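PDB 1VCZ: RNase NGR3 from Nicotiana glutinosa, which probably cleaves RNA as a ribonuclease of the T2 family and binds guanosine-5'-monophosphate and adenosine monophosphate. Local coordinates for residues Gln15-Ser20 and Glu38-His43; Pro159-Asn164 and His171-Val176. All blocks are in the same frame, centred on the assembly; numbering follows the deposited sequence.

Contact 1 of 2, residues Gln15-Ser20 and Glu38-His43. With 5GP (guanosine-5'-monophosphate), chain C.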
# COMPACT_ATOMS: atom_id res chain seq x y z
N GLN A 15 -0.28 -0.27 -1.56
CA GLN A 15 0.08 1.11 -1.23
C GLN A 15 -1.17 1.97 -1.29
O GLN A 15 -2.12 1.68 -2.01
CB GLN A 15 1.13 1.66 -2.21
CG GLN A 15 2.49 1.00 -2.04
CD GLN A 15 3.46 1.40 -3.10
OE1 GLN A 15 4.11 2.45 -2.99
NE2 GLN A 15 3.56 0.59 -4.14
N GLN A 16 -1.17 3.03 -0.49
CA GLN A 16 -2.32 3.93 -0.47
C GLN A 16 -1.87 5.35 -0.84
O GLN A 16 -0.70 5.70 -0.67
CB GLN A 16 -2.99 3.94 0.92
CG GLN A 16 -2.15 4.53 2.06
CD GLN A 16 -2.93 4.68 3.37
OE1 GLN A 16 -4.16 4.87 3.37
NE2 GLN A 16 -2.22 4.64 4.50
N TRP A 17 -2.80 6.12 -1.37
CA TRP A 17 -2.55 7.53 -1.72
C TRP A 17 -3.18 8.26 -0.53
O TRP A 17 -4.40 8.36 -0.43
CB TRP A 17 -3.27 7.91 -3.00
CG TRP A 17 -3.02 9.34 -3.39
CD1 TRP A 17 -3.95 10.33 -3.56
CD2 TRP A 17 -1.75 9.94 -3.67
NE1 TRP A 17 -3.33 11.51 -3.91
CE2 TRP A 17 -1.98 11.31 -3.99
CE3 TRP A 17 -0.43 9.46 -3.67
CZ2 TRP A 17 -0.95 12.19 -4.31
CZ3 TRP A 17 0.61 10.35 -4.00
CH2 TRP A 17 0.33 11.71 -4.31
N PRO A 18 -2.34 8.78 0.39
CA PRO A 18 -2.81 9.49 1.59
C PRO A 18 -3.92 10.50 1.36
O PRO A 18 -4.93 10.49 2.06
CB PRO A 18 -1.52 10.15 2.12
CG PRO A 18 -0.48 9.16 1.75
CD PRO A 18 -0.88 8.82 0.30
N ALA A 19 -3.75 11.35 0.36
CA ALA A 19 -4.75 12.37 0.09
C ALA A 19 -6.14 11.80 -0.15
O ALA A 19 -7.14 12.46 0.16
CB ALA A 19 -4.32 13.25 -1.07
N SER A 20 -6.22 10.59 -0.70
CA SER A 20 -7.54 9.97 -0.94
C SER A 20 -8.13 9.32 0.31
O SER A 20 -9.30 8.94 0.33
CB SER A 20 -7.46 8.93 -2.06
OG SER A 20 -7.19 9.55 -3.31
N GLU A 38 3.51 13.92 0.31
CA GLU A 38 2.52 13.74 -0.74
C GLU A 38 3.11 12.69 -1.66
O GLU A 38 3.66 12.99 -2.72
CB GLU A 38 2.28 15.05 -1.48
CG GLU A 38 1.18 14.95 -2.53
CD GLU A 38 0.52 16.29 -2.83
OE1 GLU A 38 -0.20 16.83 -1.96
OE2 GLU A 38 0.73 16.80 -3.95
N ASP A 39 3.01 11.43 -1.24
CA ASP A 39 3.61 10.34 -1.99
C ASP A 39 2.84 9.09 -1.56
O ASP A 39 2.14 9.10 -0.53
CB ASP A 39 5.09 10.25 -1.57
CG ASP A 39 5.89 9.22 -2.35
OD1 ASP A 39 5.40 8.66 -3.36
OD2 ASP A 39 7.05 8.97 -1.95
N PHE A 40 2.96 8.03 -2.35
CA PHE A 40 2.29 6.79 -1.99
C PHE A 40 2.98 6.20 -0.78
O PHE A 40 4.22 6.19 -0.68
CB PHE A 40 2.33 5.79 -3.15
CG PHE A 40 1.43 6.15 -4.29
CD1 PHE A 40 1.86 7.01 -5.29
CD2 PHE A 40 0.11 5.67 -4.32
CE1 PHE A 40 1.00 7.39 -6.31
CE2 PHE A 40 -0.75 6.05 -5.34
CZ PHE A 40 -0.31 6.91 -6.33
N SER A 41 2.18 5.69 0.14
CA SER A 41 2.72 5.09 1.35
C SER A 41 2.25 3.65 1.46
O SER A 41 1.30 3.24 0.80
CB SER A 41 2.24 5.87 2.57
OG SER A 41 0.84 5.73 2.72
N ILE A 42 2.92 2.89 2.31
CA ILE A 42 2.57 1.49 2.48
C ILE A 42 1.32 1.24 3.30
O ILE A 42 1.13 1.82 4.37
CB ILE A 42 3.73 0.72 3.18
CG1 ILE A 42 5.02 0.90 2.38
CG2 ILE A 42 3.40 -0.77 3.32
CD1 ILE A 42 6.29 0.67 3.17
N HIS A 43 0.46 0.37 2.80
CA HIS A 43 -0.69 -0.05 3.59
C HIS A 43 -0.27 -1.42 4.14
O HIS A 43 -0.21 -1.62 5.37
CB HIS A 43 -1.97 -0.19 2.75
CG HIS A 43 -3.12 -0.73 3.55
ND1 HIS A 43 -4.43 -0.67 3.11
CD2 HIS A 43 -3.17 -1.33 4.77
CE1 HIS A 43 -5.23 -1.20 4.03
NE2 HIS A 43 -4.49 -1.61 5.04
P 5GP C . -5.06 -4.82 8.02
O1P 5GP C . -4.56 -4.85 6.64
O2P 5GP C . -6.49 -5.31 8.19
O3P 5GP C . -4.10 -5.63 8.97
O5' 5GP C . -5.03 -3.32 8.63
C5' 5GP C . -6.02 -2.35 8.24
C4' 5GP C . -6.58 -1.58 9.42
O4' 5GP C . -5.52 -0.62 9.76
C3' 5GP C . -7.83 -0.75 9.19
O3' 5GP C . -9.01 -1.41 9.60
C2' 5GP C . -7.63 0.55 9.98
O2' 5GP C . -8.41 0.58 11.20
C1' 5GP C . -6.13 0.60 10.25
N9 5GP C . -5.34 1.77 9.76
C8 5GP C . -4.55 2.63 10.47
N7 5GP C . -4.05 3.64 9.78
C5 5GP C . -4.47 3.35 8.47
C6 5GP C . -4.17 4.07 7.26
O6 5GP C . -3.43 5.03 7.13
N1 5GP C . -4.87 3.53 6.13
C2 5GP C . -5.63 2.36 6.17
N2 5GP C . -6.15 2.00 4.97
N3 5GP C . -5.86 1.62 7.30
C4 5GP C . -5.26 2.21 8.42
O HOH W 1 0.94 4.48 4.90

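Contact 2 of 2, residues Pro159-Asn164 and His171-Val176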
# COMPACT_ATOMS: atom_id res chain seq x y z
N PRO A 159 -0.54 -3.25 -12.24
CA PRO A 159 -1.11 -3.07 -10.90
C PRO A 159 -2.62 -3.22 -10.97
O PRO A 159 -3.18 -3.25 -12.05
CB PRO A 159 -0.73 -1.64 -10.58
CG PRO A 159 -0.99 -0.96 -11.93
CD PRO A 159 -0.40 -1.95 -12.93
N TYR A 160 -3.25 -3.36 -9.80
CA TYR A 160 -4.70 -3.39 -9.70
C TYR A 160 -4.96 -2.09 -8.94
O TYR A 160 -4.29 -1.84 -7.95
CB TYR A 160 -5.19 -4.56 -8.84
CG TYR A 160 -6.63 -4.38 -8.44
CD1 TYR A 160 -7.66 -4.58 -9.36
CD2 TYR A 160 -6.97 -3.99 -7.15
CE1 TYR A 160 -9.00 -4.39 -8.99
CE2 TYR A 160 -8.29 -3.80 -6.78
CZ TYR A 160 -9.30 -4.01 -7.70
OH TYR A 160 -10.60 -3.85 -7.31
N ILE A 161 -5.87 -1.26 -9.42
CA ILE A 161 -6.15 0.01 -8.78
C ILE A 161 -7.50 -0.00 -8.08
O ILE A 161 -8.51 -0.40 -8.65
CB ILE A 161 -6.13 1.18 -9.81
CG1 ILE A 161 -4.78 1.26 -10.52
CG2 ILE A 161 -6.36 2.49 -9.09
CD1 ILE A 161 -4.45 0.09 -11.40
N GLU A 162 -7.51 0.43 -6.83
CA GLU A 162 -8.74 0.48 -6.07
C GLU A 162 -9.09 1.96 -5.92
O GLU A 162 -8.23 2.75 -5.52
CB GLU A 162 -8.54 -0.15 -4.69
CG GLU A 162 -9.71 0.08 -3.73
CD GLU A 162 -9.40 -0.42 -2.32
OE1 GLU A 162 -8.31 -1.01 -2.09
OE2 GLU A 162 -10.25 -0.22 -1.43
N CYS A 163 -10.32 2.31 -6.24
CA CYS A 163 -10.75 3.70 -6.14
C CYS A 163 -11.78 3.88 -5.04
O CYS A 163 -12.42 2.93 -4.62
CB CYS A 163 -11.37 4.14 -7.47
SG CYS A 163 -10.15 4.21 -8.81
N ASN A 164 -11.89 5.11 -4.53
CA ASN A 164 -12.93 5.40 -3.56
C ASN A 164 -13.50 6.75 -4.00
O ASN A 164 -13.16 7.24 -5.09
CB ASN A 164 -12.41 5.39 -2.11
CG ASN A 164 -11.41 6.48 -1.80
OD1 ASN A 164 -11.09 6.71 -0.62
ND2 ASN A 164 -10.91 7.15 -2.83
N HIS A 171 -14.45 10.20 -8.17
CA HIS A 171 -13.88 8.87 -8.00
C HIS A 171 -12.39 9.16 -8.07
O HIS A 171 -11.93 9.87 -8.95
CB HIS A 171 -14.31 7.97 -9.15
CG HIS A 171 -15.79 7.83 -9.25
ND1 HIS A 171 -16.52 7.01 -8.42
CD2 HIS A 171 -16.69 8.46 -10.04
CE1 HIS A 171 -17.80 7.14 -8.68
NE2 HIS A 171 -17.94 8.02 -9.66
N GLN A 172 -11.62 8.61 -7.13
CA GLN A 172 -10.20 8.90 -7.06
C GLN A 172 -9.38 7.64 -6.85
O GLN A 172 -9.87 6.67 -6.29
CB GLN A 172 -9.97 9.85 -5.89
CG GLN A 172 -10.62 9.35 -4.60
CD GLN A 172 -10.47 10.31 -3.43
OE1 GLN A 172 -10.69 9.94 -2.27
NE2 GLN A 172 -10.08 11.55 -3.73
N ILE A 173 -8.12 7.69 -7.27
CA ILE A 173 -7.21 6.56 -7.06
C ILE A 173 -6.97 6.50 -5.55
O ILE A 173 -6.59 7.49 -4.92
CB ILE A 173 -5.88 6.77 -7.87
CG1 ILE A 173 -4.93 5.59 -7.68
CG2 ILE A 173 -5.21 8.09 -7.48
CD1 ILE A 173 -4.30 5.51 -6.35
N TYR A 174 -7.21 5.33 -4.94
CA TYR A 174 -7.05 5.20 -3.50
C TYR A 174 -5.94 4.24 -3.10
O TYR A 174 -5.05 4.60 -2.33
CB TYR A 174 -8.38 4.78 -2.89
CG TYR A 174 -8.32 4.36 -1.43
CD1 TYR A 174 -7.69 5.16 -0.48
CD2 TYR A 174 -8.93 3.17 -1.01
CE1 TYR A 174 -7.66 4.78 0.87
CE2 TYR A 174 -8.92 2.79 0.32
CZ TYR A 174 -8.28 3.59 1.26
OH TYR A 174 -8.25 3.22 2.59
N GLN A 175 -5.99 3.00 -3.61
CA GLN A 175 -4.91 2.06 -3.30
C GLN A 175 -4.38 1.38 -4.57
O GLN A 175 -5.08 1.24 -5.56
CB GLN A 175 -5.39 1.03 -2.28
CG GLN A 175 -5.54 1.68 -0.91
CD GLN A 175 -5.80 0.70 0.22
OE1 GLN A 175 -5.29 0.89 1.32
NE2 GLN A 175 -6.58 -0.33 -0.02
N VAL A 176 -3.12 0.97 -4.53
CA VAL A 176 -2.53 0.32 -5.68
C VAL A 176 -1.99 -1.01 -5.21
O VAL A 176 -1.23 -1.07 -4.25
CB VAL A 176 -1.38 1.17 -6.25
CG1 VAL A 176 -0.72 0.40 -7.42
CG2 VAL A 176 -1.93 2.51 -6.75

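Contact 1 of 2, residues Gln15-Ser20 and Glu38-His43
Gln16 and Ser41 pair through their backbones as an antiparallel hydrogen-bonded pair: Gln16 N gives to Ser41 O at 2.8 Å, and Ser41 N returns the bond to Gln16 O at 3.0 Å. Both side chains rise on the same face of the sheet, where Gln16 CG lies 3.3 Å from Ser41 OG. The Gln16 amide reads the guanine with both of its ends. Gln16 NE2 gives to 5GP O6 at 2.9 Å, almost straight (176°), and 5GP N1 donates a hydrogen bond to Gln16 OE1 at 3.1 Å. One torsion starts this reach: Gln16 CG sits between the backbone N and carbonyl carbon (chi1 66°), and the chain runs out extended. On the side away from the base, a water accepts from Gln16 NE2 and Ser41 OG and donates to Ile42 O, so both NE2 hydrogens are engaged and the amide's rotation is fixed. His43 has the guanine amino group over one face of its ring, His43 CE1 3.5 Å from 5GP N2; Gln175 OE1 holds its ND1. Pairing strands 10-16 and 41-48 thus sets a GMP- and AMP-binding glutamine beside the predicted catalytic histidine of this RNase T2 fold.

Farther along, Trp17 CE3 stands 3.5 Å above the centre of the Phe40 ring, the two planes at 47°, while Trp17 CH2 meets Glu38 CG. Pro18 CD rests 3.1 Å from Asp39 O.

Strand 171-181 bonds to the other edge of strand 10-16. Phe40 packs on helix 125-131, Ile42 on helix 109-123, and Arg120 of that helix forms a salt bridge with Asp39.

Contact 2 of 2, residues Pro159-Asn164 and His171-Val176
Just ahead of the strand, Pro159 sets CB against Val176 CG1. Two residues on, Ile161 faces Val176 as a non-hydrogen-bonded pair and brings its CG2 to 3.7 Å from Ile173 CG1. Glu162 then meets a classic beta bulge: its N gives to Gln175 O at 2.9 Å, whereas its O accepts from both Tyr174 N (2.8 Å) and Gln175 N (3.0 Å). With CG anti to the backbone N (chi1 170°) and the chain extended, the Glu162 side chain runs alongside those of Tyr174 and Gln175. Glu162 OE1 accepts from Gln175 NE2 at 2.8 Å, the donor lying above the carboxylate plane, and Glu162 OE2 comes in the ring plane to the edge of Tyr174. Cys163, disulfide-bonded to Cys199, keeps its CB close to Gln172 O. Asn164 exchanges two backbone bonds with Gln172. Its amide stacks nearly parallel on the Tyr174 ring, planes 13° apart; Gln175 CG covers the opposite face.

The bulge spreads two residues against one carbonyl, and both touch bound guanosine-5'-monophosphate. Glu162 OE1, which also bonds Tyr177 OH, holds Gln175 NE2, which would favour the amide orientation presenting Gln175 OE1 to His43 ND1, consistent with a second-shell role.

From the N terminus, the chain runs along strand 10-16, turns through helix 18-21 and a mostly irregular loop, and returns in strand 41-48; contact 1 closes that excursion. Several helices later, contact 2 closes a much tighter turn, the hairpin of strands 160-165 and 171-181. The two follow one another in series, neither nested nor crossed, yet they share one antiparallel sheet because strand 171-181 lies between strands 10-16 and 160-165. Their centres are 10 Å apart. Besides the His43 to Gln175 link, Ser20 OG is probably hydrogen-bonded to Ile173 O at 2.7 Å, joining the helix after strand 10-16 to the hairpin.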